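Local coordinates for protein acyl-CoA thioester hydrolase HI0827 (Haemophilus influenzae Rd KW20, PDB 3BJK) that probably hydrolyses the thioester bond of acyl-coenzyme A molecules, with broad specificity, as a hexameric hotdog-fold enzyme, at residues A62-N67 against V118-A123. The protein carries 1 engineered substitution. Numbering follows the deposited sequence.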
loop_
_atom_site.group_PDB
_atom_site.type_symbol
_atom_site.label_atom_id
_atom_site.label_comp_id
_atom_site.label_asym_id
_atom_site.label_seq_id
_atom_site.Cartn_x
_atom_site.Cartn_y
_atom_site.Cartn_z
ATOM N N ALA C 62 -24.075 6.199 6.391
ATOM C CA ALA C 62 -23.820 7.484 7.063
ATOM C C ALA C 62 -22.836 7.387 8.188
ATOM O O ALA C 62 -22.671 6.341 8.825
ATOM C CB ALA C 62 -25.137 8.075 7.623
ATOM N N VAL C 63 -22.158 8.508 8.421
ATOM C CA VAL C 63 -21.414 8.724 9.648
ATOM C C VAL C 63 -21.859 10.116 10.132
ATOM O O VAL C 63 -21.429 11.135 9.627
ATOM C CB VAL C 63 -19.897 8.719 9.460
ATOM C CG1 VAL C 63 -19.247 8.744 10.817
ATOM C CG2 VAL C 63 -19.431 7.513 8.677
ATOM N N GLU C 64 -22.777 10.159 11.070
ATOM C CA GLU C 64 -23.391 11.443 11.444
ATOM C C GLU C 64 -22.408 12.341 12.203
ATOM O O GLU C 64 -22.520 13.559 12.150
ATOM C CB GLU C 64 -24.686 11.221 12.240
ATOM C CG GLU C 64 -24.567 10.319 13.490
ATOM C CD GLU C 64 -25.907 9.660 13.840
ATOM O OE1 GLU C 64 -26.322 8.595 13.207
ATOM O OE2 GLU C 64 -26.543 10.283 14.714
ATOM N N SER C 65 -21.438 11.721 12.876
ATOM C CA SER C 65 -20.431 12.463 13.642
ATOM C C SER C 65 -19.128 11.719 13.728
ATOM O O SER C 65 -19.130 10.517 13.829
ATOM C CB SER C 65 -20.916 12.782 15.070
ATOM O OG SER C 65 -21.126 11.569 15.790
ATOM N N MET C 66 -18.011 12.454 13.704
ATOM C CA MET C 66 -16.730 11.964 14.141
ATOM C C MET C 66 -15.981 13.070 14.843
ATOM O O MET C 66 -16.085 14.239 14.473
ATOM C CB MET C 66 -15.819 11.524 13.025
ATOM C CG MET C 66 -16.360 10.644 12.061
ATOM S SD MET C 66 -14.987 10.201 10.932
ATOM C CE MET C 66 -15.969 9.546 9.570
ATOM N N ASN C 67 -15.246 12.681 15.862
ATOM C CA ASN C 67 -14.433 13.610 16.642
ATOM C C ASN C 67 -13.033 13.066 16.740
ATOM O O ASN C 67 -12.850 11.928 17.165
ATOM C CB ASN C 67 -15.033 13.821 18.035
ATOM C CG ASN C 67 -16.380 14.465 17.981
ATOM O OD1 ASN C 67 -16.467 15.663 17.775
ATOM N ND2 ASN C 67 -17.453 13.663 18.087
ATOM N N VAL C 118 -20.130 7.961 15.150
ATOM C CA VAL C 118 -21.360 7.152 15.103
ATOM C C VAL C 118 -21.676 6.829 13.639
ATOM O O VAL C 118 -21.915 7.753 12.860
ATOM C CB VAL C 118 -22.523 7.920 15.747
ATOM C CG1 VAL C 118 -23.830 7.101 15.613
ATOM C CG2 VAL C 118 -22.183 8.215 17.218
ATOM N N PHE C 119 -21.625 5.530 13.310
ATOM C CA PHE C 119 -21.806 4.970 11.973
ATOM C C PHE C 119 -23.184 4.410 11.880
ATOM O O PHE C 119 -23.707 3.894 12.858
ATOM C CB PHE C 119 -20.853 3.791 11.717
ATOM C CG PHE C 119 -19.446 4.204 11.333
ATOM C CD1 PHE C 119 -18.544 4.654 12.289
ATOM C CD2 PHE C 119 -19.013 4.076 10.028
ATOM C CE1 PHE C 119 -17.281 5.056 11.905
ATOM C CE2 PHE C 119 -17.794 4.441 9.665
ATOM C CZ PHE C 119 -16.906 4.937 10.599
ATOM N N THR C 120 -23.741 4.481 10.689
ATOM C CA THR C 120 -24.958 3.754 10.312
ATOM C C THR C 120 -24.681 2.840 9.093
ATOM O O THR C 120 -24.215 3.279 8.026
ATOM C CB THR C 120 -26.139 4.720 9.966
ATOM O OG1 THR C 120 -26.230 5.763 10.946
ATOM C CG2 THR C 120 -27.441 3.949 9.791
ATOM N N PHE C 121 -25.057 1.580 9.254
ATOM C CA PHE C 121 -24.917 0.567 8.234
ATOM C C PHE C 121 -26.275 0.070 7.829
ATOM O O PHE C 121 -27.217 0.168 8.588
ATOM C CB PHE C 121 -24.155 -0.632 8.810
ATOM C CG PHE C 121 -22.806 -0.270 9.341
ATOM C CD1 PHE C 121 -21.701 -0.262 8.496
ATOM C CD2 PHE C 121 -22.654 0.122 10.646
ATOM C CE1 PHE C 121 -20.475 0.080 8.934
ATOM C CE2 PHE C 121 -21.387 0.499 11.111
ATOM C CZ PHE C 121 -20.296 0.454 10.242
ATOM N N VAL C 122 -26.367 -0.473 6.623
ATOM C CA VAL C 122 -27.581 -1.096 6.160
ATOM C C VAL C 122 -27.233 -2.492 5.620
ATOM O O VAL C 122 -26.300 -2.644 4.843
ATOM C CB VAL C 122 -28.303 -0.209 5.106
ATOM C CG1 VAL C 122 -29.527 -0.907 4.552
ATOM C CG2 VAL C 122 -28.673 1.132 5.755
ATOM N N ALA C 123 -27.932 -3.486 6.137
ATOM C CA ALA C 123 -27.928 -4.838 5.622
ATOM C C ALA C 123 -28.384 -4.895 4.139
ATOM O O ALA C 123 -29.395 -4.306 3.762
ATOM C CB ALA C 123 -28.848 -5.686 6.481
HETATM O O HOH W 1 -24.472 7.722 11.596
HETATM O O HOH W 2 -28.374 6.958 12.028
#
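Ala62 pairs with Thr120 where strands 62-67 and 118-123 run antiparallel, with axes 4.7 Å apart at 159°. Thr120 N donates an almost straight bond to Ala62 O (2.8 Å); the return bond from Ala62 N is weak. Val63 and Phe119 follow as a non-hydrogen-bonded pair. Beyond them Glu64 and Ser65 both lie opposite Val118: Glu64 N bonds weakly to Val118 O, and Val118 N donates a hydrogen bond to Ser65 O (3.0 Å). This is consistent with a beta bulge, with Glu64 turned to near-helical backbone angles.

Val63 CG2 sits over one face of the Phe119 ring, 4.0 Å from its centroid. The first torsion (chi1 -172°) turns CG1 toward Val118 O and sets CG2, beside the backbone N, over the ring. On the other side of the sheet the Glu64 carboxylate lies over Val118, CD to CG1 3.7 Å. Two waters link Glu64 OE1 to Thr120 OG1. Water 1 also accepts from Glu64 N, at 3.0 Å.

Phe119 packs on Met42 of helix 35-54. Val63, Ser65, Met66 and Asn67 pair with an antiparallel strand of the second subunit. The sheet therefore continues across the interface, as in hotdog-fold dimers, where each sheet wraps a long central helix.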